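Local atomic coordinates of hypothetic aldehyde deformylating oxygenase (Sulfolobus tokodaii, PDB entry 5V4T), a protein that probably acts as an iron-dependent oxidoreductase of the ferritin-like diiron class, with aldehyde deformylating oxygenase activity. Residues Thr8-Glu11 / Ile12-Gly15; Ala26-Met29 / Asp30-Ile34; Gly88-Glu91 / Asp92-Ser96; Leu122-Thr125 / Ser126-Tyr129. All coordinates share one frame; numbering follows the deposited sequence.

In the fold
All four contacts are local turns of one largely helical, ferritin-like chain, and they form two touching pairs. At one end, contact 1 opens helix 10-23 and contact 4 closes helix 98-128; their centres lie about 11 Å apart, and Ile-12 CD1 packs 3.5 Å from Tyr-129 OH. Contacts 2 and 3 meet where the turn before helix 34-46 runs beside the end of helix 80-93, with Trp-32 CD1 3.9 Å from Val-90 CG2. Contacts 1 and 3 sit on opposite sides of the chain's centre. The iron bound by Glu-57, Glu-111, Glu-145 and His-148 is about 10 Å from the side chain of Leu-89 and about 13 Å from that of Leu-122.

Contact 1. Residues Thr8-Glu11 / Ile12-Gly15; sequences TPQE and IREG
Arg-13 reaches back to Thr-8 across the N-terminal start of helix 10-23, where Pro-9 holds the N-cap position. The guanidinium grips the single carbonyl oxygen Thr-8 O side-on with two nitrogens. NE lies 2.9 Å from Thr-8 O in a fairly straight bond (162° at the hydrogen), and NH2 adds a second, more bent one at 3.2 Å. The oxygen lies close to the guanidinium plane, while NE stands above the carbonyl plane of Thr-8. The side chain gets there by a bend at chi3 (-90°), which folds its end back toward the residues before the helix and lays one face of the guanidinium over Gln-10 CA.

Ile-12 fills the buried side of the same turn. Its CG2 meets the methyl CG2 of Thr-8 at 3.6 Å, the two side chains crossing at about a right angle, and its CG1 lies against Pro-9 CB. The Thr-8 methyl CG2 faces Ile-12, while the hydroxyl OG1 is bonded to Asn-4 O.

On the exposed side Gln-10 and Glu-14 slant across one another, with amide and carboxylate planes 41° apart. The backbone beneath them is regular: Arg-13 N bonds to Pro-9 O in the first full helical turn, and Glu-14 N donates to Gln-10 O at 2.8 Å.

Contact 2. Residues Ala26-Met29 / Asp30-Ile34; sequences ASIM and DRWKI
Two successive i to i+3 backbone bonds fold Ile-28 to Trp-32 into a short 3-10 turn in the connection between helix 10-23 and helix 34-46. Arg-31 N donates to Ile-28 O at 3.1 Å, and Trp-32 N donates to Met-29 O at 2.9 Å. In each bond the donor stands well above the carbonyl plane, 46° and 49° out of it, in keeping with the tight winding of a 3-10 turn. Lys-33 N continues the pattern to Asp-30 O, carrying the chain toward helix 34-46.

The main side-chain meeting is between Ile-28 and Trp-32, four residues apart. CG1 of Ile-28 is wedged between its own backbone N and carbonyl carbon (chi1 54°), and the extended CD1 then reaches the six-membered part of the indole, 3.4 Å from CH2 of Trp-32. The approach is oblique, with CZ3 of Trp-32 the next nearest atom. Met-29 sends its side chain elsewhere, toward Tyr-24, although its CB and CG still touch the following peptide nitrogen.

Arg-31 and Trp-32 act together on helix 80-93. CD of Arg-31 lies over one face of the indole, and both polar ends converge on Asp-87: Arg-31 NH2 forms a salt bridge with OD2 and Trp-32 NE1 a hydrogen bond with OD1. The shared carboxylate would help fix the rotation of the ring. Nearer the backbone, CB of Arg-31 is pressed to 3.2 Å from Ile-28 O.

Contact 3. Residues Gly88-Glu91 / Asp92-Ser96; sequences GLVE and DFQSS
Asp-92 continues helix 80-93 near its C-terminal end, its N donating to Gly-88 O at 2.9 Å. Its carboxylate stays beside the same carbonyl, CG 3.4 Å from Gly-88 O, and OD2 takes salt bridges from Arg-105 and Arg-165. Phe-93 follows, with N bonded to Leu-89 O and its ring side by side with the Leu-89 side chain, both pointing the same way. CE2 of Phe-93 meets Leu-89 CG at 3.8 Å, while Leu-89 O lies at the ring edge, 3.3 Å from CD2. Replacing Phe-93 by an alanine would probably open a gap beside Leu-89 and leave Leu-35 and Ile-102 without the ring they pack on.

Gln-94 N bonds to Val-90 O at 3.2 Å and only weakly to Glu-91 O. The extended side chain runs alongside Val-90, with NE2 3.8 Å from CG1. Ser-95 then turns back, its N and OG both bonding to Asp-92 O, OG at 2.6 Å, and OG also pairs with Asn-101. Near the end of the helix, Asp-92 O is thus held twice by one serine, and the buried carboxylate of Asp-92 has its negative charge probably balanced by two arginines.

Contact 4. Residues Leu122-Thr125 / Ser126-Tyr129; sequences LNET and SRKY
Ser-126 folds its hydroxyl back onto the preceding turn near the C-terminal end of helix 98-128, where OG donates to Leu-122 O at 2.6 Å. With OG lodged between the backbone N and the carbonyl carbon (chi1 57°), the hydroxyl joins Ser-126 N on the same acceptor, the N lying 3.0 Å from Leu-122 O. One carbonyl thus takes two bonds from one residue, and OG is also bonded to Asn-135. A valine in place of Ser-126 would probably leave Leu-122 O with the peptide N-H alone and take from Asn-135 one of its partners, leaving it the bond to Asn-123.

On the outer side Arg-127 bends at chi3 (68°) and leans across Glu-124. Its NH2 lies 3.7 Å from Glu-124 CG, one guanidinium face sits over Glu-124 CA, and the Glu-124 carboxylate and Arg-127 guanidinium planes are 52° apart. Opposite charges are near but not in contact; the carboxylate is bonded to Lys-120 and Tyr-189. Asn-123 likewise slants past Arg-127 and gives its OD1 to Asn-135.

Tyr-129, the first residue to leave the helix, still bonds through its N to Thr-125 O. That oxygen also lies in the ring plane at the edge, 3.2 Å from CD2, while the two side chains cross at a slant, with Thr-125 CG2 4.0 Å from the same carbon.

Thr-125 and Tyr-129 pack on helix 10-23, Asn-123 and Ser-126 on helix 132-155, and Leu-122 touches both, so this last turn is lodged between the two.

Contact 1. Residues Thr8-Glu11 / Ile12-Gly15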
ATOM      1  N   THR A   8     -13.930 -13.778 -15.496  1.00 22.85           N
ATOM      2  CA  THR A   8     -13.314 -12.493 -15.782  1.00 21.89           C
ATOM      3  C   THR A   8     -12.205 -12.638 -16.851  1.00 21.98           C
ATOM      4  O   THR A   8     -11.430 -13.600 -16.811  1.00 21.41           O
ATOM      5  CB  THR A   8     -12.799 -11.921 -14.439  1.00 21.34           C
ATOM      6  OG1 THR A   8     -13.875 -11.959 -13.480  1.00 20.12           O
ATOM      7  CG2 THR A   8     -12.218 -10.504 -14.568  1.00 22.43           C
ATOM      8  N   PRO A   9     -12.080 -11.661 -17.752  1.00 22.92           N
ATOM      9  CA  PRO A   9     -11.007 -11.731 -18.740  1.00 24.99           C
ATOM     10  C   PRO A   9      -9.622 -11.863 -18.153  1.00 26.72           C
ATOM     11  O   PRO A   9      -9.308 -11.309 -17.103  1.00 23.82           O
ATOM     12  CB  PRO A   9     -11.186 -10.451 -19.563  1.00 24.86           C
ATOM     13  CG  PRO A   9     -12.652 -10.175 -19.454  1.00 26.11           C
ATOM     14  CD  PRO A   9     -12.929 -10.476 -18.010  1.00 24.16           C
ATOM     15  N   GLN A  10      -8.771 -12.609 -18.835  1.00 23.02           N
ATOM     16  CA  GLN A  10      -7.472 -12.905 -18.317  1.00 23.69           C
ATOM     17  C   GLN A  10      -6.623 -11.674 -18.011  1.00 21.60           C
ATOM     18  O   GLN A  10      -5.983 -11.626 -16.980  1.00 21.13           O
ATOM     19  CB  GLN A  10      -6.743 -13.818 -19.309  1.00 26.76           C
ATOM     20  CG  GLN A  10      -5.407 -14.229 -18.760  1.00 31.68           C
ATOM     21  CD  GLN A  10      -4.698 -15.163 -19.703  1.00 40.38           C
ATOM     22  OE1 GLN A  10      -5.135 -16.288 -19.896  1.00 42.42           O
ATOM     23  NE2 GLN A  10      -3.630 -14.694 -20.315  1.00 41.17           N
ATOM     24  N   GLU A  11      -6.585 -10.701 -18.896  1.00 22.68           N
ATOM     25  CA  GLU A  11      -5.767  -9.475 -18.655  1.00 24.94           C
ATOM     26  C   GLU A  11      -6.224  -8.695 -17.404  1.00 22.31           C
ATOM     27  O   GLU A  11      -5.431  -8.065 -16.688  1.00 20.81           O
ATOM     28  CB  GLU A  11      -5.847  -8.542 -19.874  1.00 29.42           C
ATOM     29  CG  GLU A  11      -4.970  -8.931 -21.059  1.00 37.33           C
ATOM     30  CD  GLU A  11      -4.837  -7.793 -22.103  1.00 40.37           C
ATOM     31  OE1 GLU A  11      -5.807  -7.027 -22.323  1.00 41.14           O
ATOM     32  OE2 GLU A  11      -3.750  -7.649 -22.706  1.00 51.13           O
ATOM     33  N   ILE A  12      -7.517  -8.797 -17.152  1.00 21.04           N
ATOM     34  CA  ILE A  12      -8.126  -8.160 -15.962  1.00 19.17           C
ATOM     35  C   ILE A  12      -7.718  -8.922 -14.727  1.00 20.04           C
ATOM     36  O   ILE A  12      -7.233  -8.361 -13.750  1.00 18.12           O
ATOM     37  CB  ILE A  12      -9.622  -8.133 -16.100  1.00 20.17           C
ATOM     38  CG1 ILE A  12     -10.031  -7.363 -17.362  1.00 21.03           C
ATOM     39  CG2 ILE A  12     -10.228  -7.529 -14.822  1.00 18.81           C
ATOM     40  CD1 ILE A  12      -9.670  -5.903 -17.356  1.00 22.16           C
ATOM     41  N   ARG A  13      -7.834 -10.246 -14.740  1.00 19.65           N
ATOM     42  CA  ARG A  13      -7.284 -11.018 -13.642  1.00 19.08           C
ATOM     43  C   ARG A  13      -5.807 -10.794 -13.407  1.00 20.11           C
ATOM     44  O   ARG A  13      -5.359 -10.712 -12.238  1.00 18.11           O
ATOM     45  CB  ARG A  13      -7.548 -12.519 -13.795  1.00 20.09           C
ATOM     46  CG  ARG A  13      -8.991 -12.913 -13.623  1.00 21.04           C
ATOM     47  CD  ARG A  13      -9.173 -14.429 -13.719  1.00 23.57           C
ATOM     48  NE  ARG A  13      -9.419 -14.726 -15.104  1.00 28.44           N
ATOM     49  CZ  ARG A  13      -8.662 -15.501 -15.874  1.00 30.02           C
ATOM     50  NH1 ARG A  13      -7.593 -16.107 -15.400  1.00 33.02           N
ATOM     51  NH2 ARG A  13      -9.022 -15.671 -17.132  1.00 31.51           N
ATOM     52  N   GLU A  14      -5.014 -10.703 -14.488  1.00 20.04           N
ATOM     53  CA  GLU A  14      -3.590 -10.483 -14.326  1.00 20.04           C
ATOM     54  C   GLU A  14      -3.277  -9.160 -13.650  1.00 20.32           C
ATOM     55  O   GLU A  14      -2.371  -9.072 -12.816  1.00 19.82           O
ATOM     56  CB  GLU A  14      -2.857 -10.507 -15.670  1.00 22.28           C
ATOM     57  CG  GLU A  14      -2.685 -11.973 -16.085  1.00 26.46           C
ATOM     58  CD  GLU A  14      -2.171 -12.140 -17.506  1.00 35.04           C
ATOM     59  OE1 GLU A  14      -2.007 -11.128 -18.236  1.00 37.26           O
ATOM     60  OE2 GLU A  14      -1.981 -13.319 -17.877  1.00 39.36           O
ATOM     61  N   GLY A  15      -4.038  -8.148 -14.036  1.00 19.20           N
ATOM     62  CA  GLY A  15      -3.858  -6.821 -13.462  1.00 19.82           C
ATOM     63  C   GLY A  15      -4.264  -6.757 -12.004  1.00 17.93           C
ATOM     64  O   GLY A  15      -3.592  -6.095 -11.167  1.00 16.89           O
TER

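Contact 2. Residues Ala26-Met29 / Asp30-Ile34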
ATOM      1  N   ALA A  26       3.589 -12.100  -2.126  1.00 23.27           N
ATOM      2  CA  ALA A  26       3.811 -13.480  -1.792  1.00 26.95           C
ATOM      3  C   ALA A  26       5.097 -14.022  -2.394  1.00 29.47           C
ATOM      4  O   ALA A  26       5.723 -14.821  -1.744  1.00 31.89           O
ATOM      5  CB  ALA A  26       2.627 -14.337  -2.250  1.00 28.40           C
ATOM      6  N   SER A  27       5.486 -13.594  -3.598  1.00 30.88           N
ATOM      7  CA  SER A  27       6.711 -14.091  -4.250  1.00 30.36           C
ATOM      8  C   SER A  27       7.983 -13.730  -3.473  1.00 34.93           C
ATOM      9  O   SER A  27       9.016 -14.393  -3.620  1.00 37.39           O
ATOM     10  CB  SER A  27       6.840 -13.547  -5.675  1.00 32.05           C
ATOM     11  OG  SER A  27       7.063 -12.123  -5.677  1.00 31.33           O
ATOM     12  N   ILE A  28       7.945 -12.684  -2.665  1.00 29.09           N
ATOM     13  CA  ILE A  28       9.159 -12.253  -1.974  1.00 34.72           C
ATOM     14  C   ILE A  28       9.014 -11.784  -0.533  1.00 37.28           C
ATOM     15  O   ILE A  28       9.930 -11.143  -0.010  1.00 41.70           O
ATOM     16  CB  ILE A  28       9.881 -11.146  -2.746  1.00 36.16           C
ATOM     17  CG1 ILE A  28       8.926  -9.987  -3.021  1.00 39.56           C
ATOM     18  CG2 ILE A  28      10.519 -11.693  -4.021  1.00 40.95           C
ATOM     19  CD1 ILE A  28       9.656  -8.730  -3.413  1.00 41.47           C
ATOM     20  N   MET A  29       7.920 -12.110   0.139  1.00 37.65           N
ATOM     21  CA  MET A  29       7.689 -11.503   1.462  1.00 39.86           C
ATOM     22  C   MET A  29       8.657 -11.976   2.568  1.00 38.98           C
ATOM     23  O   MET A  29       8.951 -11.194   3.522  1.00 31.07           O
ATOM     24  CB  MET A  29       6.229 -11.652   1.904  1.00 42.30           C
ATOM     25  CG  MET A  29       5.748 -13.057   2.180  1.00 46.86           C
ATOM     26  SD  MET A  29       3.950 -12.948   2.316  1.00 60.75           S
ATOM     27  CE  MET A  29       3.714 -11.553   3.413  1.00 52.11           C
ATOM     28  N   ASP A  30       9.160 -13.220   2.447  1.00 36.77           N
ATOM     29  CA  ASP A  30      10.267 -13.708   3.342  1.00 37.90           C
ATOM     30  C   ASP A  30      11.470 -12.762   3.433  1.00 31.70           C
ATOM     31  O   ASP A  30      12.179 -12.738   4.448  1.00 29.67           O
ATOM     32  CB  ASP A  30      10.770 -15.068   2.880  1.00 41.45           C
ATOM     33  CG  ASP A  30       9.816 -16.198   3.238  1.00 50.41           C
ATOM     34  OD1 ASP A  30       8.651 -15.931   3.641  1.00 57.18           O
ATOM     35  OD2 ASP A  30      10.235 -17.366   3.120  1.00 55.64           O
ATOM     36  N   ARG A  31      11.723 -12.003   2.364  1.00 29.18           N
ATOM     37  CA  ARG A  31      12.778 -10.961   2.379  1.00 27.02           C
ATOM     38  C   ARG A  31      12.667 -10.012   3.577  1.00 26.76           C
ATOM     39  O   ARG A  31      13.674  -9.555   4.144  1.00 28.03           O
ATOM     40  CB  ARG A  31      12.757 -10.139   1.075  1.00 26.08           C
ATOM     41  CG  ARG A  31      13.891  -9.143   0.937  1.00 25.43           C
ATOM     42  CD  ARG A  31      13.756  -8.407  -0.401  1.00 26.62           C
ATOM     43  NE  ARG A  31      14.813  -7.450  -0.621  1.00 26.32           N
ATOM     44  CZ  ARG A  31      15.929  -7.667  -1.313  1.00 31.98           C
ATOM     45  NH1 ARG A  31      16.198  -8.835  -1.861  1.00 37.85           N
ATOM     46  NH2 ARG A  31      16.800  -6.695  -1.451  1.00 34.90           N
ATOM     47  N   TRP A  32      11.428  -9.729   3.958  1.00 24.46           N
ATOM     48  CA  TRP A  32      11.145  -8.741   4.972  1.00 25.80           C
ATOM     49  C   TRP A  32      10.479  -9.376   6.199  1.00 29.58           C
ATOM     50  O   TRP A  32       9.721  -8.735   6.937  1.00 26.50           O
ATOM     51  CB  TRP A  32      10.230  -7.649   4.358  1.00 23.29           C
ATOM     52  CG  TRP A  32      10.827  -6.964   3.165  1.00 22.30           C
ATOM     53  CD1 TRP A  32      11.987  -6.221   3.115  1.00 21.92           C
ATOM     54  CD2 TRP A  32      10.244  -6.888   1.866  1.00 20.82           C
ATOM     55  NE1 TRP A  32      12.184  -5.755   1.831  1.00 22.98           N
ATOM     56  CE2 TRP A  32      11.135  -6.163   1.046  1.00 21.75           C
ATOM     57  CE3 TRP A  32       9.115  -7.440   1.288  1.00 22.58           C
ATOM     58  CZ2 TRP A  32      10.880  -5.916  -0.289  1.00 21.98           C
ATOM     59  CZ3 TRP A  32       8.855  -7.195  -0.042  1.00 22.12           C
ATOM     60  CH2 TRP A  32       9.751  -6.451  -0.828  1.00 23.79           C
ATOM     61  N   LYS A  33      10.821 -10.615   6.463  1.00 34.09           N
ATOM     62  CA  LYS A  33      10.335 -11.309   7.666  1.00 32.63           C
ATOM     63  C   LYS A  33      10.531 -10.482   8.940  1.00 27.97           C
ATOM     64  O   LYS A  33       9.686 -10.497   9.861  1.00 27.12           O
ATOM     65  CB  LYS A  33      11.122 -12.613   7.778  1.00 36.26           C
ATOM     66  CG  LYS A  33      10.735 -13.487   8.954  1.00 41.65           C
ATOM     67  CD  LYS A  33      11.606 -14.738   8.948  1.00 42.85           C
ATOM     68  CE  LYS A  33      11.707 -15.285  10.368  1.00 46.99           C
ATOM     69  NZ  LYS A  33      12.374 -16.607  10.323  1.00 48.30           N
ATOM     70  N   ILE A  34      11.664  -9.777   8.996  1.00 25.93           N
ATOM     71  CA  ILE A  34      12.049  -8.988  10.149  1.00 24.38           C
ATOM     72  C   ILE A  34      11.034  -7.887  10.491  1.00 22.42           C
ATOM     73  O   ILE A  34      10.983  -7.423  11.642  1.00 22.56           O
ATOM     74  CB  ILE A  34      13.465  -8.359   9.971  1.00 25.48           C
ATOM     75  CG1 ILE A  34      14.066  -7.903  11.280  1.00 26.08           C
ATOM     76  CG2 ILE A  34      13.452  -7.209   8.972  1.00 26.97           C
ATOM     77  CD1 ILE A  34      15.569  -7.766  11.217  1.00 29.21           C
TER

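Contact 3. Residues Gly88-Glu91 / Asp92-Ser96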
ATOM      1  N   GLY A  88      14.021  -0.079   2.401  1.00 18.36           N
ATOM      2  CA  GLY A  88      14.094   1.132   3.118  1.00 17.79           C
ATOM      3  C   GLY A  88      13.286   1.155   4.405  1.00 18.68           C
ATOM      4  O   GLY A  88      13.674   1.808   5.392  1.00 19.46           O
ATOM      5  N   LEU A  89      12.092   0.565   4.404  1.00 17.51           N
ATOM      6  CA  LEU A  89      11.293   0.563   5.613  1.00 16.63           C
ATOM      7  C   LEU A  89      11.965  -0.238   6.720  1.00 17.30           C
ATOM      8  O   LEU A  89      11.888   0.141   7.870  1.00 17.65           O
ATOM      9  CB  LEU A  89       9.906   0.042   5.346  1.00 17.91           C
ATOM     10  CG  LEU A  89       8.875   0.024   6.447  1.00 17.20           C
ATOM     11  CD1 LEU A  89       8.555   1.439   6.817  1.00 19.34           C
ATOM     12  CD2 LEU A  89       7.644  -0.765   5.975  1.00 17.23           C
ATOM     13  N   VAL A  90      12.587  -1.348   6.386  1.00 18.55           N
ATOM     14  CA  VAL A  90      13.333  -2.096   7.397  1.00 20.09           C
ATOM     15  C   VAL A  90      14.400  -1.176   8.042  1.00 20.55           C
ATOM     16  O   VAL A  90      14.534  -1.103   9.296  1.00 21.60           O
ATOM     17  CB  VAL A  90      13.960  -3.355   6.784  1.00 21.82           C
ATOM     18  CG1 VAL A  90      14.986  -3.970   7.743  1.00 23.80           C
ATOM     19  CG2 VAL A  90      12.890  -4.360   6.417  1.00 20.80           C
ATOM     20  N   GLU A  91      15.161  -0.477   7.219  1.00 23.15           N
ATOM     21  CA  GLU A  91      16.156   0.514   7.729  1.00 24.28           C
ATOM     22  C   GLU A  91      15.522   1.572   8.631  1.00 23.44           C
ATOM     23  O   GLU A  91      16.020   1.906   9.722  1.00 22.95           O
ATOM     24  CB  GLU A  91      16.877   1.144   6.527  1.00 28.41           C
ATOM     25  CG  GLU A  91      17.680   0.149   5.706  1.00 32.78           C
ATOM     26  CD  GLU A  91      18.440   0.781   4.551  1.00 42.32           C
ATOM     27  OE1 GLU A  91      18.246   1.983   4.261  1.00 47.43           O
ATOM     28  OE2 GLU A  91      19.198   0.038   3.902  1.00 45.02           O
ATOM     29  N   ASP A  92      14.379   2.097   8.216  1.00 19.73           N
ATOM     30  CA  ASP A  92      13.666   3.067   9.007  1.00 19.81           C
ATOM     31  C   ASP A  92      13.258   2.538  10.373  1.00 18.59           C
ATOM     32  O   ASP A  92      13.358   3.272  11.351  1.00 22.35           O
ATOM     33  CB  ASP A  92      12.448   3.604   8.254  1.00 20.63           C
ATOM     34  CG  ASP A  92      12.850   4.586   7.115  1.00 21.16           C
ATOM     35  OD1 ASP A  92      14.041   5.042   7.098  1.00 22.71           O
ATOM     36  OD2 ASP A  92      11.996   4.866   6.255  1.00 21.39           O
ATOM     37  N   PHE A  93      12.780   1.304  10.421  1.00 19.44           N
ATOM     38  CA  PHE A  93      12.385   0.718  11.706  1.00 20.49           C
ATOM     39  C   PHE A  93      13.554   0.616  12.684  1.00 24.02           C
ATOM     40  O   PHE A  93      13.341   0.693  13.927  1.00 24.72           O
ATOM     41  CB  PHE A  93      11.785  -0.647  11.499  1.00 20.45           C
ATOM     42  CG  PHE A  93      10.289  -0.612  11.429  1.00 21.29           C
ATOM     43  CD1 PHE A  93       9.540  -0.557  12.560  1.00 22.39           C
ATOM     44  CD2 PHE A  93       9.646  -0.608  10.236  1.00 19.74           C
ATOM     45  CE1 PHE A  93       8.184  -0.555  12.517  1.00 23.05           C
ATOM     46  CE2 PHE A  93       8.277  -0.612  10.161  1.00 21.05           C
ATOM     47  CZ  PHE A  93       7.522  -0.549  11.309  1.00 23.64           C
ATOM     48  N   GLN A  94      14.732   0.495  12.104  1.00 24.90           N
ATOM     49  CA  GLN A  94      15.972   0.314  12.875  1.00 28.46           C
ATOM     50  C   GLN A  94      16.658   1.629  13.126  1.00 27.31           C
ATOM     51  O   GLN A  94      17.719   1.670  13.763  1.00 31.06           O
ATOM     52  CB  GLN A  94      16.921  -0.611  12.110  1.00 30.98           C
ATOM     53  CG  GLN A  94      16.440  -2.021  11.954  1.00 32.63           C
ATOM     54  CD  GLN A  94      17.115  -2.799  10.819  1.00 36.04           C
ATOM     55  OE1 GLN A  94      17.713  -2.254   9.841  1.00 38.75           O
ATOM     56  NE2 GLN A  94      17.028  -4.076  10.942  1.00 37.34           N
ATOM     57  N   SER A  95      16.104   2.727  12.659  1.00 25.86           N
ATOM     58  CA  SER A  95      16.733   4.013  12.794  1.00 26.15           C
ATOM     59  C   SER A  95      16.367   4.696  14.071  1.00 25.99           C
ATOM     60  O   SER A  95      15.397   4.393  14.793  1.00 25.43           O
ATOM     61  CB  SER A  95      16.356   4.940  11.623  1.00 25.52           C
ATOM     62  OG  SER A  95      14.971   5.329  11.731  1.00 22.14           O
ATOM     63  N   SER A  96      17.145   5.756  14.295  1.00 32.83           N
ATOM     64  CA  SER A  96      16.986   6.608  15.445  1.00 32.83           C
ATOM     65  C   SER A  96      15.632   7.347  15.454  1.00 29.57           C
ATOM     66  O   SER A  96      14.864   7.316  16.430  1.00 29.53           O
ATOM     67  CB  SER A  96      18.161   7.601  15.403  1.00 36.59           C
ATOM     68  OG  SER A  96      18.015   8.617  16.369  1.00 42.62           O
TER

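Contact 4. Residues Leu122-Thr125 / Ser126-Tyr129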
ATOM      1  N   LEU A 122      -8.232  -1.210  -7.658  1.00 13.50           N
ATOM      2  CA  LEU A 122      -8.869  -2.475  -7.241  1.00 13.05           C
ATOM      3  C   LEU A 122     -10.341  -2.360  -6.993  1.00 12.70           C
ATOM      4  O   LEU A 122     -11.111  -3.282  -7.341  1.00 13.43           O
ATOM      5  CB  LEU A 122      -8.119  -3.158  -6.059  1.00 13.44           C
ATOM      6  CG  LEU A 122      -6.725  -3.600  -6.421  1.00 13.38           C
ATOM      7  CD1 LEU A 122      -5.969  -4.021  -5.172  1.00 14.01           C
ATOM      8  CD2 LEU A 122      -6.741  -4.760  -7.426  1.00 14.40           C
ATOM      9  N   ASN A 123     -10.759  -1.254  -6.343  1.00 12.44           N
ATOM     10  CA  ASN A 123     -12.192  -1.009  -6.112  1.00 13.30           C
ATOM     11  C   ASN A 123     -12.988  -0.865  -7.394  1.00 12.91           C
ATOM     12  O   ASN A 123     -13.946  -1.545  -7.648  1.00 14.91           O
ATOM     13  CB  ASN A 123     -12.293   0.269  -5.266  1.00 14.11           C
ATOM     14  CG  ASN A 123     -13.669   0.552  -4.772  1.00 16.41           C
ATOM     15  OD1 ASN A 123     -14.617  -0.219  -4.890  1.00 17.23           O
ATOM     16  ND2 ASN A 123     -13.808   1.727  -4.181  1.00 19.98           N
ATOM     17  N   GLU A 124     -12.532   0.042  -8.219  1.00 13.59           N
ATOM     18  CA  GLU A 124     -13.201   0.331  -9.490  1.00 14.52           C
ATOM     19  C   GLU A 124     -13.265  -0.905 -10.397  1.00 14.71           C
ATOM     20  O   GLU A 124     -14.305  -1.197 -10.981  1.00 15.67           O
ATOM     21  CB  GLU A 124     -12.481   1.433 -10.209  1.00 16.89           C
ATOM     22  CG  GLU A 124     -12.631   2.744  -9.482  1.00 19.02           C
ATOM     23  CD  GLU A 124     -11.952   3.907 -10.158  1.00 23.36           C
ATOM     24  OE1 GLU A 124     -11.248   3.721 -11.163  1.00 23.94           O
ATOM     25  OE2 GLU A 124     -12.165   5.057  -9.658  1.00 25.83           O
ATOM     26  N   THR A 125     -12.163  -1.625 -10.470  1.00 14.66           N
ATOM     27  CA  THR A 125     -12.049  -2.763 -11.378  1.00 16.68           C
ATOM     28  C   THR A 125     -12.923  -3.918 -10.869  1.00 16.12           C
ATOM     29  O   THR A 125     -13.667  -4.566 -11.651  1.00 15.83           O
ATOM     30  CB  THR A 125     -10.590  -3.196 -11.560  1.00 18.38           C
ATOM     31  OG1 THR A 125      -9.863  -2.109 -12.112  1.00 17.84           O
ATOM     32  CG2 THR A 125     -10.525  -4.385 -12.488  1.00 18.72           C
ATOM     33  N   SER A 126     -12.877  -4.203  -9.572  1.00 13.59           N
ATOM     34  CA  SER A 126     -13.691  -5.286  -9.025  1.00 14.36           C
ATOM     35  C   SER A 126     -15.154  -4.954  -9.117  1.00 15.23           C
ATOM     36  O   SER A 126     -15.966  -5.824  -9.351  1.00 16.14           O
ATOM     37  CB  SER A 126     -13.283  -5.648  -7.617  1.00 14.05           C
ATOM     38  OG  SER A 126     -13.333  -4.557  -6.681  1.00 13.38           O
ATOM     39  N   ARG A 127     -15.522  -3.681  -8.963  1.00 14.76           N
ATOM     40  CA  ARG A 127     -16.903  -3.254  -9.190  1.00 15.96           C
ATOM     41  C   ARG A 127     -17.356  -3.496 -10.604  1.00 15.92           C
ATOM     42  O   ARG A 127     -18.427  -4.107 -10.787  1.00 17.91           O
ATOM     43  CB  ARG A 127     -17.096  -1.793  -8.790  1.00 16.69           C
ATOM     44  CG  ARG A 127     -18.506  -1.262  -8.894  1.00 19.54           C
ATOM     45  CD  ARG A 127     -18.504   0.139  -8.274  1.00 23.65           C
ATOM     46  NE  ARG A 127     -17.733   1.091  -9.084  1.00 27.75           N
ATOM     47  CZ  ARG A 127     -16.881   2.033  -8.625  1.00 28.67           C
ATOM     48  NH1 ARG A 127     -16.572   2.166  -7.347  1.00 33.16           N
ATOM     49  NH2 ARG A 127     -16.320   2.855  -9.484  1.00 35.17           N
ATOM     50  N   LYS A 128     -16.543  -3.113 -11.564  1.00 16.54           N
ATOM     51  CA  LYS A 128     -16.862  -3.203 -12.983  1.00 18.14           C
ATOM     52  C   LYS A 128     -17.107  -4.650 -13.363  1.00 18.82           C
ATOM     53  O   LYS A 128     -18.051  -4.938 -14.129  1.00 18.20           O
ATOM     54  CB  LYS A 128     -15.757  -2.586 -13.792  1.00 18.78           C
ATOM     55  CG  LYS A 128     -15.917  -2.761 -15.297  1.00 21.18           C
ATOM     56  CD  LYS A 128     -14.903  -1.998 -16.117  1.00 25.02           C
ATOM     57  CE  LYS A 128     -15.148  -2.331 -17.593  1.00 29.63           C
ATOM     58  NZ  LYS A 128     -14.323  -1.448 -18.452  1.00 32.90           N
ATOM     59  N   TYR A 129     -16.313  -5.562 -12.786  1.00 17.27           N
ATOM     60  CA  TYR A 129     -16.380  -6.979 -13.132  1.00 18.53           C
ATOM     61  C   TYR A 129     -17.208  -7.798 -12.156  1.00 16.93           C
ATOM     62  O   TYR A 129     -17.184  -9.028 -12.176  1.00 18.36           O
ATOM     63  CB  TYR A 129     -14.961  -7.564 -13.408  1.00 18.99           C
ATOM     64  CG  TYR A 129     -14.386  -6.981 -14.658  1.00 18.55           C
ATOM     65  CD1 TYR A 129     -14.726  -7.516 -15.925  1.00 20.10           C
ATOM     66  CD2 TYR A 129     -13.618  -5.834 -14.623  1.00 16.71           C
ATOM     67  CE1 TYR A 129     -14.230  -6.958 -17.046  1.00 19.22           C
ATOM     68  CE2 TYR A 129     -13.157  -5.238 -15.782  1.00 19.42           C
ATOM     69  CZ  TYR A 129     -13.489  -5.802 -16.998  1.00 19.20           C
ATOM     70  OH  TYR A 129     -13.034  -5.257 -18.171  1.00 23.54           O
TER